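Local coordinates for HIT domain-containing protein (Sulfolobus tokodaii, PDB 2EO4), which binds zinc, belongs to the histidine triad family of nucleotide-binding proteins, and may hydrolyse adenylyl sulfate or a related nucleotide, at residues I7-E12 and V16-K21; E20-I25 and L55-K60; K42-E45 and E49-E52. All blocks are in the same frame, centred on the assembly; numbering follows the deposited sequence.

Interaction 1 (I7-E12 and V16-K21); sequences INRELE and VYEDEK
R9 and E18 face each other as a two-pronged salt bridge. It joins the end of helix 2-7 to the edge strand of the HIT-domain sheet. R9 has a positive phi and is the C-prime residue of the Schellman motif that ends this helix, where E10 N bonds to S5 O and R9 N to I6 O. From CB the arginine chain bends at chi2, and CB, CG, CD and NE stay clear of the 16-21 segment. R9 CZ comes closer, 3.8 Å from E18 OE2. The two terminal nitrogens do the gripping, end-on, one to each carboxylate oxygen. R9 NH2 gives a hydrogen to E18 OE1 at 2.9 Å, with an N-H...O angle of 172°. R9 NH1 reaches E18 OE2 at 3.1 Å and is nearly as straight. Both oxygens are met on their syn side. The guanidinium and carboxylate planes lie only 16° apart, so the pair is nearly flat. E18 meets the arginine head-on because its CG stands anti to the backbone N (chi1 179°) and the chain beyond is extended. E18 OE2 has a second cationic partner in K41, whose NZ also bonds to D19 O. With an alanine here, R9 is likely to lose its two-bond grip on the strand and be held mainly from its own side, while K41 would keep D19 O but lose the carboxylate. On the strand side, D19 forms an Asx turn: D19 OD1 accepts from K21 N at 2.8 Å and also from F22 N. Y17 OH bonds to D19 OD2 at 2.6 Å. The arginine is also fixed from its own segment. R9 NH1 gives a second hydrogen to I7 O at 3.0 Å, in the guanidinium plane.

Interaction 2 (E20-I25 and L55-K60); sequences EKFAAI and LAELAK
F22 points its ring at helix 52-72 and meets the E57 side chain and the backbone of L58 obliquely. F22 CE1 comes to 3.3 Å from E57 CG, and F22 CZ lies 3.6 Å from E57 CB. At CE2, further round the rim, F22 meets L58 CA at 3.6 Å and L58 CB at 3.7 Å. The methyl L58 CD1 sits beside F22 CD2, 4.0 Å away. The ring therefore touches aliphatic carbon on both residues. In E57, CG stands anti to the backbone N (chi1 -173°), which brings CG to the ring. The bend at chi2 turns the carboxylate, whose plane is 61° from that of the ring. The L58 side chain runs across that of F22 at about a right angle. T54 and V61 of the same helix and P40 of strand 36-40 also touch F22. L58 reaches V38 and L95. The far side of the helix packs on the second subunit: A56 meets A56 of that chain, and A59 O accepts from Y47 OH of that chain. This is apolar packing of a helix on a sheet, the layered alpha+beta arrangement of the HIT fold, with the same helix at the dimer interface.

Interaction 3 (K42-E45 and E49-E52); sequences KHFE and EADE. With ZN (zinc ion), chain B.
F44 sets its ring against A50 across this contact. Earlier in the segment, K42 is extended, and its NZ stays 5.3 Å from D51 OD1. H43 turns to the zinc ion and binds it through ND1 at 2.0 Å. Its other nitrogen, H43 NE2, gives a hydrogen to E45 OE2 at 3.0 Å. This acceptor lies in the plane of the imidazole, while the donor stands above the carboxylate plane. The ring is thus held at both nitrogens, and the carboxylate is likely to make the imidazole a somewhat stronger metal ligand. F44 carries the contact with 49-52. Its CG stands anti to the carbonyl carbon (chi1 -70°), which places the ring beside A50. A50 CA lies over one face in a CH-pi contact, 3.8 Å from the F44 centroid and 16° off the ring normal. The methyl of A50 adds to it, A50 CB being 3.9 Å from F44 CD2. On the rim, F44 CD1 meets E49 O at 3.3 Å, and two atoms further round F44 CZ meets D51 OD1 at 3.4 Å. The ring therefore spans all three residues. T54 packs on F44, and its OG1 hydrogen-bonds D51 OD1. E45 follows. Its CB touches E49 CG at 4.2 Å, and its chain then bends at chi2 back to the histidine. D51 is the N-cap of helix 52-72, and A50 O accepts from K63 NZ of the second subunit. The contact thus links the start of that helix to a metal centre. C1, C4 and H94 complete the centre with H43: a Cys2His2 zinc site whose cysteines form a CxxC pair, joined to the predicted histidine triad motif, which begins at H94.

Overall arrangement
From the N terminus, helix 2-7 leads into interaction 1, which closes a short loop back onto strand 15-18. The chain then turns through E20 and K21, shared with interaction 2, into strand 22-26, which pairs with 15-18: Y17 O lies 2.9 Å from A24 N. Interaction 2 closes a much longer loop, from strand 22-26 to helix 52-72. Interaction 3 falls within that loop and closes a small one of its own just before the helix. L55 meets A50 where these two contacts touch, and both reach the second subunit. Interaction 1 does not touch interaction 3; their centres are about 17 Å apart. Together they tie helix 2-7, the sheet, the zinc-binding segment 42-45 and helix 52-72.

Interaction 1 (I7-E12 and V16-K21)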
loop_
_atom_site.group_PDB
_atom_site.type_symbol
_atom_site.label_atom_id
_atom_site.label_comp_id
_atom_site.label_asym_id
_atom_site.label_seq_id
_atom_site.Cartn_x
_atom_site.Cartn_y
_atom_site.Cartn_z
ATOM N N ILE A 7 -17.761 -0.810 12.074
ATOM C CA ILE A 7 -18.100 0.599 11.905
ATOM C C ILE A 7 -19.457 0.895 12.542
ATOM O O ILE A 7 -19.642 1.934 13.187
ATOM C CB ILE A 7 -18.165 0.982 10.406
ATOM C CG1 ILE A 7 -16.763 0.934 9.794
ATOM C CG2 ILE A 7 -18.780 2.371 10.241
ATOM C CD1 ILE A 7 -15.786 1.891 10.431
ATOM N N ASN A 8 -20.398 -0.025 12.360
ATOM C CA ASN A 8 -21.746 0.134 12.901
ATOM C C ASN A 8 -21.889 -0.343 14.343
ATOM O O ASN A 8 -23.000 -0.383 14.882
ATOM C CB ASN A 8 -22.758 -0.598 12.016
ATOM C CG ASN A 8 -22.836 -0.017 10.617
ATOM O OD1 ASN A 8 -22.884 1.199 10.445
ATOM N ND2 ASN A 8 -22.862 -0.884 9.609
ATOM N N ARG A 9 -20.768 -0.701 14.963
ATOM C CA ARG A 9 -20.757 -1.167 16.347
ATOM C C ARG A 9 -21.604 -2.416 16.568
ATOM O O ARG A 9 -22.231 -2.576 17.620
ATOM C CB ARG A 9 -21.231 -0.054 17.288
ATOM C CG ARG A 9 -20.132 0.904 17.742
ATOM C CD ARG A 9 -19.513 1.694 16.595
ATOM N NE ARG A 9 -18.467 2.586 17.090
ATOM C CZ ARG A 9 -17.827 3.487 16.351
ATOM N NH1 ARG A 9 -18.117 3.628 15.065
ATOM N NH2 ARG A 9 -16.898 4.255 16.905
ATOM N N GLU A 10 -21.616 -3.298 15.573
ATOM C CA GLU A 10 -22.369 -4.543 15.650
ATOM C C GLU A 10 -21.384 -5.650 15.995
ATOM O O GLU A 10 -21.771 -6.760 16.362
ATOM C CB GLU A 10 -23.024 -4.845 14.301
ATOM C CG GLU A 10 -23.782 -3.668 13.717
ATOM C CD GLU A 10 -24.321 -3.948 12.330
ATOM O OE1 GLU A 10 -23.608 -4.589 11.531
ATOM O OE2 GLU A 10 -25.453 -3.511 12.032
ATOM N N LEU A 11 -20.103 -5.325 15.871
ATOM C CA LEU A 11 -19.024 -6.260 16.147
ATOM C C LEU A 11 -17.913 -5.485 16.842
ATOM O O LEU A 11 -17.611 -4.350 16.468
ATOM C CB LEU A 11 -18.514 -6.856 14.832
ATOM C CG LEU A 11 -17.451 -7.957 14.887
ATOM C CD1 LEU A 11 -17.984 -9.168 15.645
ATOM C CD2 LEU A 11 -17.074 -8.343 13.466
ATOM N N GLU A 12 -17.312 -6.099 17.854
ATOM C CA GLU A 12 -16.247 -5.459 18.613
ATOM C C GLU A 12 -15.004 -5.132 17.789
ATOM O O GLU A 12 -14.551 -5.929 16.966
ATOM C CB GLU A 12 -15.855 -6.339 19.801
ATOM C CG GLU A 12 -14.746 -5.767 20.663
ATOM C CD GLU A 12 -14.477 -6.612 21.893
ATOM O OE1 GLU A 12 -15.405 -6.773 22.716
ATOM O OE2 GLU A 12 -13.344 -7.117 22.036
ATOM N N VAL A 16 -8.605 3.460 16.687
ATOM C CA VAL A 16 -7.478 4.299 17.079
ATOM C C VAL A 16 -7.579 5.610 16.301
ATOM O O VAL A 16 -6.873 6.577 16.590
ATOM C CB VAL A 16 -6.101 3.628 16.811
ATOM C CG1 VAL A 16 -5.965 2.371 17.670
ATOM C CG2 VAL A 16 -5.942 3.302 15.334
ATOM N N TYR A 17 -8.468 5.627 15.312
ATOM C CA TYR A 17 -8.714 6.814 14.499
ATOM C C TYR A 17 -10.086 6.730 13.854
ATOM O O TYR A 17 -10.527 5.660 13.432
ATOM C CB TYR A 17 -7.675 6.972 13.379
ATOM C CG TYR A 17 -7.969 8.159 12.476
ATOM C CD1 TYR A 17 -7.538 9.439 12.815
ATOM C CD2 TYR A 17 -8.731 8.007 11.315
ATOM C CE1 TYR A 17 -7.856 10.543 12.026
ATOM C CE2 TYR A 17 -9.059 9.107 10.514
ATOM C CZ TYR A 17 -8.616 10.370 10.879
ATOM O OH TYR A 17 -8.933 11.463 10.102
ATOM N N GLU A 18 -10.766 7.865 13.772
ATOM C CA GLU A 18 -12.069 7.882 13.136
ATOM C C GLU A 18 -12.515 9.290 12.792
ATOM O O GLU A 18 -12.297 10.228 13.559
ATOM C CB GLU A 18 -13.123 7.212 14.033
ATOM C CG GLU A 18 -14.536 7.212 13.437
ATOM C CD GLU A 18 -15.555 6.458 14.286
ATOM O OE1 GLU A 18 -15.345 6.323 15.509
ATOM O OE2 GLU A 18 -16.580 6.013 13.727
ATOM N N ASP A 19 -13.086 9.429 11.604
ATOM C CA ASP A 19 -13.650 10.695 11.162
ATOM C C ASP A 19 -14.938 10.335 10.439
ATOM O O ASP A 19 -15.395 9.194 10.526
ATOM C CB ASP A 19 -12.687 11.506 10.267
ATOM C CG ASP A 19 -12.255 10.775 9.013
ATOM O OD1 ASP A 19 -13.085 10.100 8.372
ATOM O OD2 ASP A 19 -11.065 10.911 8.647
ATOM N N GLU A 20 -15.537 11.284 9.734
ATOM C CA GLU A 20 -16.795 11.011 9.054
ATOM C C GLU A 20 -16.763 9.942 7.968
ATOM O O GLU A 20 -17.766 9.264 7.740
ATOM C CB GLU A 20 -17.360 12.309 8.469
ATOM C CG GLU A 20 -17.789 13.311 9.523
ATOM C CD GLU A 20 -18.817 12.736 10.482
ATOM O OE1 GLU A 20 -19.903 12.325 10.017
ATOM O OE2 GLU A 20 -18.538 12.693 11.700
ATOM N N LYS A 21 -15.620 9.768 7.311
ATOM C CA LYS A 21 -15.539 8.792 6.228
ATOM C C LYS A 21 -14.499 7.682 6.357
ATOM O O LYS A 21 -14.493 6.752 5.552
ATOM C CB LYS A 21 -15.313 9.520 4.901
ATOM C CG LYS A 21 -16.447 10.457 4.508
ATOM C CD LYS A 21 -16.257 10.982 3.093
ATOM C CE LYS A 21 -17.407 11.888 2.676
ATOM N NZ LYS A 21 -17.292 12.306 1.246
#

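Interaction 2 (E20-I25 and L55-K60)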
loop_
_atom_site.group_PDB
_atom_site.type_symbol
_atom_site.label_atom_id
_atom_site.label_comp_id
_atom_site.label_asym_id
_atom_site.label_seq_id
_atom_site.Cartn_x
_atom_site.Cartn_y
_atom_site.Cartn_z
ATOM N N GLU A 20 -15.537 11.284 9.734
ATOM C CA GLU A 20 -16.795 11.011 9.054
ATOM C C GLU A 20 -16.763 9.942 7.968
ATOM O O GLU A 20 -17.766 9.264 7.740
ATOM C CB GLU A 20 -17.360 12.309 8.469
ATOM C CG GLU A 20 -17.789 13.311 9.523
ATOM C CD GLU A 20 -18.817 12.736 10.482
ATOM O OE1 GLU A 20 -19.903 12.325 10.017
ATOM O OE2 GLU A 20 -18.538 12.693 11.700
ATOM N N LYS A 21 -15.620 9.768 7.311
ATOM C CA LYS A 21 -15.539 8.792 6.228
ATOM C C LYS A 21 -14.499 7.682 6.357
ATOM O O LYS A 21 -14.493 6.752 5.552
ATOM C CB LYS A 21 -15.313 9.520 4.901
ATOM C CG LYS A 21 -16.447 10.457 4.508
ATOM C CD LYS A 21 -16.257 10.982 3.093
ATOM C CE LYS A 21 -17.407 11.888 2.676
ATOM N NZ LYS A 21 -17.292 12.306 1.246
ATOM N N PHE A 22 -13.626 7.776 7.353
ATOM C CA PHE A 22 -12.585 6.767 7.536
ATOM C C PHE A 22 -12.396 6.359 8.984
ATOM O O PHE A 22 -12.885 7.018 9.901
ATOM C CB PHE A 22 -11.249 7.280 6.989
ATOM C CG PHE A 22 -11.268 7.559 5.518
ATOM C CD1 PHE A 22 -11.823 8.738 5.026
ATOM C CD2 PHE A 22 -10.768 6.624 4.617
ATOM C CE1 PHE A 22 -11.881 8.977 3.655
ATOM C CE2 PHE A 22 -10.821 6.853 3.242
ATOM C CZ PHE A 22 -11.381 8.032 2.760
ATOM N N ALA A 23 -11.682 5.255 9.178
ATOM C CA ALA A 23 -11.394 4.755 10.511
ATOM C C ALA A 23 -10.167 3.855 10.459
ATOM O O ALA A 23 -9.799 3.342 9.403
ATOM C CB ALA A 23 -12.587 3.974 11.053
ATOM N N ALA A 24 -9.528 3.693 11.608
ATOM C CA ALA A 24 -8.364 2.828 11.737
ATOM C C ALA A 24 -8.699 1.979 12.954
ATOM O O ALA A 24 -9.071 2.507 14.003
ATOM C CB ALA A 24 -7.106 3.650 11.982
ATOM N N ILE A 25 -8.578 0.665 12.806
ATOM C CA ILE A 25 -8.917 -0.264 13.876
ATOM C C ILE A 25 -7.783 -1.247 14.124
ATOM O O ILE A 25 -7.128 -1.686 13.183
ATOM C CB ILE A 25 -10.183 -1.051 13.483
ATOM C CG1 ILE A 25 -11.335 -0.069 13.240
ATOM C CG2 ILE A 25 -10.540 -2.067 14.563
ATOM C CD1 ILE A 25 -12.390 -0.591 12.287
ATOM N N LEU A 55 -9.671 7.035 -2.463
ATOM C CA LEU A 55 -8.285 6.570 -2.431
ATOM C C LEU A 55 -7.325 7.684 -2.030
ATOM O O LEU A 55 -6.353 7.448 -1.309
ATOM C CB LEU A 55 -7.878 6.000 -3.797
ATOM C CG LEU A 55 -8.559 4.695 -4.219
ATOM C CD1 LEU A 55 -8.031 4.257 -5.578
ATOM C CD2 LEU A 55 -8.289 3.611 -3.178
ATOM N N ALA A 56 -7.599 8.899 -2.493
ATOM C CA ALA A 56 -6.745 10.038 -2.171
ATOM C C ALA A 56 -6.783 10.349 -0.681
ATOM O O ALA A 56 -5.740 10.561 -0.055
ATOM C CB ALA A 56 -7.183 11.266 -2.976
ATOM N N GLU A 57 -7.982 10.379 -0.110
ATOM C CA GLU A 57 -8.123 10.670 1.310
ATOM C C GLU A 57 -7.609 9.501 2.142
ATOM O O GLU A 57 -7.054 9.697 3.221
ATOM C CB GLU A 57 -9.587 10.957 1.650
ATOM C CG GLU A 57 -9.814 11.428 3.081
ATOM C CD GLU A 57 -8.909 12.586 3.477
ATOM O OE1 GLU A 57 -8.735 13.522 2.663
ATOM O OE2 GLU A 57 -8.377 12.563 4.610
ATOM N N LEU A 58 -7.799 8.285 1.635
ATOM C CA LEU A 58 -7.330 7.091 2.333
ATOM C C LEU A 58 -5.814 7.173 2.508
ATOM O O LEU A 58 -5.278 6.863 3.570
ATOM C CB LEU A 58 -7.686 5.835 1.528
ATOM C CG LEU A 58 -7.164 4.495 2.066
ATOM C CD1 LEU A 58 -7.742 4.234 3.445
ATOM C CD2 LEU A 58 -7.542 3.369 1.109
ATOM N N ALA A 59 -5.125 7.601 1.457
ATOM C CA ALA A 59 -3.670 7.714 1.510
ATOM C C ALA A 59 -3.229 8.691 2.598
ATOM O O ALA A 59 -2.230 8.467 3.279
ATOM C CB ALA A 59 -3.129 8.163 0.160
ATOM N N LYS A 60 -3.978 9.780 2.749
ATOM C CA LYS A 60 -3.658 10.791 3.751
ATOM C C LYS A 60 -3.901 10.273 5.164
ATOM O O LYS A 60 -3.134 10.565 6.085
ATOM C CB LYS A 60 -4.487 12.055 3.495
ATOM C CG LYS A 60 -4.212 12.680 2.139
ATOM C CD LYS A 60 -5.095 13.890 1.880
ATOM C CE LYS A 60 -4.908 14.396 0.456
ATOM N NZ LYS A 60 -5.745 15.595 0.169
#

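Interaction 3 (K42-E45 and E49-E52)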
loop_
_atom_site.group_PDB
_atom_site.type_symbol
_atom_site.label_atom_id
_atom_site.label_comp_id
_atom_site.label_asym_id
_atom_site.label_seq_id
_atom_site.Cartn_x
_atom_site.Cartn_y
_atom_site.Cartn_z
ATOM N N LYS A 42 -17.198 3.595 3.792
ATOM C CA LYS A 42 -18.017 3.092 2.696
ATOM C C LYS A 42 -17.417 1.770 2.225
ATOM O O LYS A 42 -16.195 1.627 2.139
ATOM C CB LYS A 42 -18.047 4.087 1.536
ATOM C CG LYS A 42 -18.849 3.592 0.344
ATOM C CD LYS A 42 -18.991 4.663 -0.723
ATOM C CE LYS A 42 -19.823 4.161 -1.893
ATOM N NZ LYS A 42 -20.011 5.212 -2.932
ATOM N N HIS A 43 -18.284 0.812 1.914
ATOM C CA HIS A 43 -17.853 -0.511 1.485
ATOM C C HIS A 43 -17.430 -0.620 0.017
ATOM O O HIS A 43 -18.209 -0.340 -0.890
ATOM C CB HIS A 43 -18.974 -1.521 1.760
ATOM C CG HIS A 43 -18.593 -2.941 1.482
ATOM N ND1 HIS A 43 -18.130 -3.795 2.462
ATOM C CD2 HIS A 43 -18.591 -3.654 0.331
ATOM C CE1 HIS A 43 -17.861 -4.973 1.925
ATOM N NE2 HIS A 43 -18.130 -4.912 0.634
ATOM N N PHE A 44 -16.180 -1.026 -0.192
ATOM C CA PHE A 44 -15.612 -1.251 -1.522
ATOM C C PHE A 44 -14.948 -2.621 -1.411
ATOM O O PHE A 44 -14.261 -2.893 -0.430
ATOM C CB PHE A 44 -14.551 -0.197 -1.869
ATOM C CG PHE A 44 -15.108 1.175 -2.105
ATOM C CD1 PHE A 44 -15.884 1.440 -3.231
ATOM C CD2 PHE A 44 -14.854 2.204 -1.207
ATOM C CE1 PHE A 44 -16.396 2.717 -3.457
ATOM C CE2 PHE A 44 -15.360 3.485 -1.423
ATOM C CZ PHE A 44 -16.132 3.739 -2.552
ATOM N N GLU A 45 -15.160 -3.482 -2.401
ATOM C CA GLU A 45 -14.592 -4.829 -2.375
ATOM C C GLU A 45 -13.080 -4.855 -2.210
ATOM O O GLU A 45 -12.535 -5.705 -1.498
ATOM C CB GLU A 45 -14.965 -5.586 -3.650
ATOM C CG GLU A 45 -16.436 -5.956 -3.741
ATOM C CD GLU A 45 -16.849 -6.950 -2.672
ATOM O OE1 GLU A 45 -16.292 -8.069 -2.653
ATOM O OE2 GLU A 45 -17.727 -6.613 -1.850
ATOM N N GLU A 49 -11.828 -1.019 -6.715
ATOM C CA GLU A 49 -13.240 -0.647 -6.809
ATOM C C GLU A 49 -13.563 0.704 -6.183
ATOM O O GLU A 49 -14.671 1.216 -6.342
ATOM C CB GLU A 49 -14.113 -1.724 -6.158
ATOM C CG GLU A 49 -14.059 -3.082 -6.836
ATOM C CD GLU A 49 -14.519 -3.034 -8.277
ATOM O OE1 GLU A 49 -15.526 -2.349 -8.555
ATOM O OE2 GLU A 49 -13.880 -3.690 -9.130
ATOM N N ALA A 50 -12.598 1.285 -5.479
ATOM C CA ALA A 50 -12.807 2.572 -4.827
ATOM C C ALA A 50 -12.603 3.737 -5.791
ATOM O O ALA A 50 -11.766 3.665 -6.690
ATOM C CB ALA A 50 -11.859 2.712 -3.640
ATOM N N ASP A 51 -13.373 4.805 -5.599
ATOM C CA ASP A 51 -13.252 5.992 -6.444
ATOM C C ASP A 51 -11.965 6.725 -6.070
ATOM O O ASP A 51 -11.412 6.506 -4.993
ATOM C CB ASP A 51 -14.450 6.926 -6.239
ATOM C CG ASP A 51 -14.568 7.413 -4.810
ATOM O OD1 ASP A 51 -15.051 6.643 -3.956
ATOM O OD2 ASP A 51 -14.162 8.562 -4.536
ATOM N N GLU A 52 -11.498 7.603 -6.952
ATOM C CA GLU A 52 -10.260 8.339 -6.710
ATOM C C GLU A 52 -10.257 9.235 -5.476
ATOM O O GLU A 52 -9.237 9.342 -4.795
ATOM C CB GLU A 52 -9.888 9.169 -7.944
ATOM C CG GLU A 52 -9.632 8.336 -9.188
ATOM C CD GLU A 52 -9.021 9.148 -10.314
ATOM O OE1 GLU A 52 -9.495 10.275 -10.562
ATOM O OE2 GLU A 52 -8.073 8.656 -10.957
HETATM ZN ZN ZN B . -17.848 -3.555 4.421
#